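Local coordinates for protein eukaryotic translation initiation factor 2A (Schizosaccharomyces pombe, PDB 3WJ9) that probably acts in early translation initiation on a few specific mRNAs, directing methionyl-tRNAi to the 40S ribosomal subunit in a codon-dependent manner, at residues A180-I185 with V195-I200. Residues are numbered along the deposited sequence; the frame is centred on the assembly and turned at random.
Sequences AVAVFI and VRTYSI
Val195 meets Phe184 at the rim of its ring: methyl CG2 lies in the ring plane, 3.5 Å from CD1. Phe184 has CG anti to its backbone N (chi1 176°), and the CG2 of Val195 stands beside its own backbone N, which lets methyl and ring edge meet although the two side chains slant across each other. Phe184 and Val195 are a non-hydrogen-bonded pair of the antiparallel strands and share a face with Ala182 and Thr197; there Phe220 of strand 220-222 touches Phe184, Ala182 and Val195.

Val181, Val183, Arg196 and Tyr198 point to the other face. At one end, CG1 of Ile200, just past the strand, reaches back to CG2 of Val181 at 3.7 Å, the two side chains crossing nearly at right angles, and Phe149 of strand 146-151 touches both. At the other end Arg196, bent at chi2 and chi3, brings NH2 obliquely to within 4.1 Å of Ile185 CD1.

Between the faces, two reciprocal pairs of backbone bonds hold the register. Val181 N bonds to Tyr198 O at 2.8 Å and Val183 N to Arg196 O at 2.7 Å, with Tyr198 N and Arg196 N returning bonds to Val181 O and Val183 O. This antiparallel hairpin forms the middle two strands of a four-stranded blade, with strand 146-151 against one face and strand 220-222 against the other, consistent with the blade-on-blade packing of a beta-propeller.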
loop_
_atom_site.group_PDB
_atom_site.type_symbol
_atom_site.label_atom_id
_atom_site.label_comp_id
_atom_site.label_asym_id
_atom_site.label_seq_id
_atom_site.Cartn_x
_atom_site.Cartn_y
_atom_site.Cartn_z
ATOM N N ALA A 180 -9.218 -15.968 0.376
ATOM C CA ALA A 180 -8.323 -16.852 -0.361
ATOM C C ALA A 180 -6.871 -16.414 -0.195
ATOM O O ALA A 180 -6.596 -15.297 0.238
ATOM C CB ALA A 180 -8.702 -16.889 -1.832
ATOM N N VAL A 181 -5.942 -17.304 -0.535
ATOM C CA VAL A 181 -4.517 -17.028 -0.366
ATOM C C VAL A 181 -3.742 -17.264 -1.663
ATOM O O VAL A 181 -4.161 -18.055 -2.510
ATOM C CB VAL A 181 -3.906 -17.905 0.751
ATOM C CG1 VAL A 181 -2.597 -17.309 1.251
ATOM C CG2 VAL A 181 -4.885 -18.062 1.899
ATOM N N ALA A 182 -2.623 -16.558 -1.813
ATOM C CA ALA A 182 -1.679 -16.775 -2.904
ATOM C C ALA A 182 -0.264 -16.832 -2.337
ATOM O O ALA A 182 0.126 -15.960 -1.560
ATOM C CB ALA A 182 -1.796 -15.680 -3.939
ATOM N N VAL A 183 0.497 -17.858 -2.715
ATOM C CA VAL A 183 1.795 -18.133 -2.094
ATOM C C VAL A 183 2.890 -18.374 -3.149
ATOM O O VAL A 183 2.586 -18.675 -4.303
ATOM C CB VAL A 183 1.696 -19.357 -1.145
ATOM C CG1 VAL A 183 2.878 -19.413 -0.204
ATOM C CG2 VAL A 183 0.404 -19.311 -0.337
ATOM N N PHE A 184 4.158 -18.238 -2.757
ATOM C CA PHE A 184 5.281 -18.400 -3.686
ATOM C C PHE A 184 6.458 -19.179 -3.087
ATOM O O PHE A 184 6.773 -19.039 -1.907
ATOM C CB PHE A 184 5.762 -17.027 -4.165
ATOM C CG PHE A 184 6.972 -17.081 -5.058
ATOM C CD1 PHE A 184 6.849 -17.425 -6.392
ATOM C CD2 PHE A 184 8.228 -16.771 -4.566
ATOM C CE1 PHE A 184 7.954 -17.471 -7.217
ATOM C CE2 PHE A 184 9.338 -16.816 -5.389
ATOM C CZ PHE A 184 9.201 -17.165 -6.715
ATOM N N ILE A 185 7.109 -19.988 -3.921
ATOM C CA ILE A 185 8.246 -20.811 -3.507
ATOM C C ILE A 185 9.487 -20.477 -4.333
ATOM O O ILE A 185 9.470 -20.617 -5.550
ATOM C CB ILE A 185 7.934 -22.322 -3.652
ATOM C CG1 ILE A 185 6.655 -22.691 -2.894
ATOM C CG2 ILE A 185 9.117 -23.172 -3.200
ATOM C CD1 ILE A 185 5.414 -22.723 -3.764
ATOM N N VAL A 195 4.259 -20.896 -7.898
ATOM C CA VAL A 195 3.203 -20.044 -7.366
ATOM C C VAL A 195 1.947 -20.881 -7.127
ATOM O O VAL A 195 1.603 -21.738 -7.939
ATOM C CB VAL A 195 2.882 -18.873 -8.324
ATOM C CG1 VAL A 195 1.637 -18.120 -7.878
ATOM C CG2 VAL A 195 4.070 -17.930 -8.428
ATOM N N ARG A 196 1.266 -20.628 -6.013
ATOM C CA ARG A 196 0.129 -21.445 -5.599
ATOM C C ARG A 196 -1.030 -20.617 -5.036
ATOM O O ARG A 196 -0.816 -19.624 -4.344
ATOM C CB ARG A 196 0.586 -22.468 -4.555
ATOM C CG ARG A 196 -0.027 -23.828 -4.754
ATOM C CD ARG A 196 0.777 -24.618 -5.744
ATOM N NE ARG A 196 2.077 -25.014 -5.227
ATOM C CZ ARG A 196 2.258 -26.068 -4.442
ATOM N NH1 ARG A 196 1.224 -26.833 -4.119
ATOM N NH2 ARG A 196 3.469 -26.372 -4.002
ATOM N N THR A 197 -2.261 -21.023 -5.334
ATOM C CA THR A 197 -3.423 -20.381 -4.719
ATOM C C THR A 197 -4.279 -21.400 -3.972
ATOM O O THR A 197 -4.416 -22.548 -4.399
ATOM C CB THR A 197 -4.308 -19.654 -5.751
ATOM O OG1 THR A 197 -4.937 -20.613 -6.608
ATOM C CG2 THR A 197 -3.478 -18.689 -6.591
ATOM N N TYR A 198 -4.849 -20.968 -2.852
ATOM C CA TYR A 198 -5.699 -21.819 -2.028
ATOM C C TYR A 198 -6.900 -21.051 -1.493
ATOM O O TYR A 198 -6.784 -19.883 -1.122
ATOM C CB TYR A 198 -4.910 -22.398 -0.848
ATOM C CG TYR A 198 -3.988 -23.544 -1.191
ATOM C CD1 TYR A 198 -2.688 -23.310 -1.615
ATOM C CD2 TYR A 198 -4.405 -24.861 -1.057
ATOM C CE1 TYR A 198 -1.838 -24.353 -1.918
ATOM C CE2 TYR A 198 -3.559 -25.912 -1.354
ATOM C CZ TYR A 198 -2.277 -25.652 -1.788
ATOM O OH TYR A 198 -1.428 -26.693 -2.089
ATOM N N SER A 199 -8.053 -21.708 -1.447
ATOM C CA SER A 199 -9.183 -21.182 -0.693
ATOM C C SER A 199 -8.940 -21.502 0.776
ATOM O O SER A 199 -8.418 -22.571 1.099
ATOM C CB SER A 199 -10.507 -21.777 -1.180
ATOM O OG SER A 199 -11.603 -21.250 -0.452
ATOM N N ILE A 200 -9.292 -20.575 1.663
ATOM C CA ILE A 200 -9.026 -20.773 3.083
ATOM C C ILE A 200 -9.869 -21.927 3.647
ATOM O O ILE A 200 -9.347 -22.733 4.414
ATOM C CB ILE A 200 -9.235 -19.457 3.894
ATOM C CG1 ILE A 200 -8.224 -18.391 3.439
ATOM C CG2 ILE A 200 -9.117 -19.723 5.393
ATOM C CD1 ILE A 200 -7.935 -17.322 4.478
#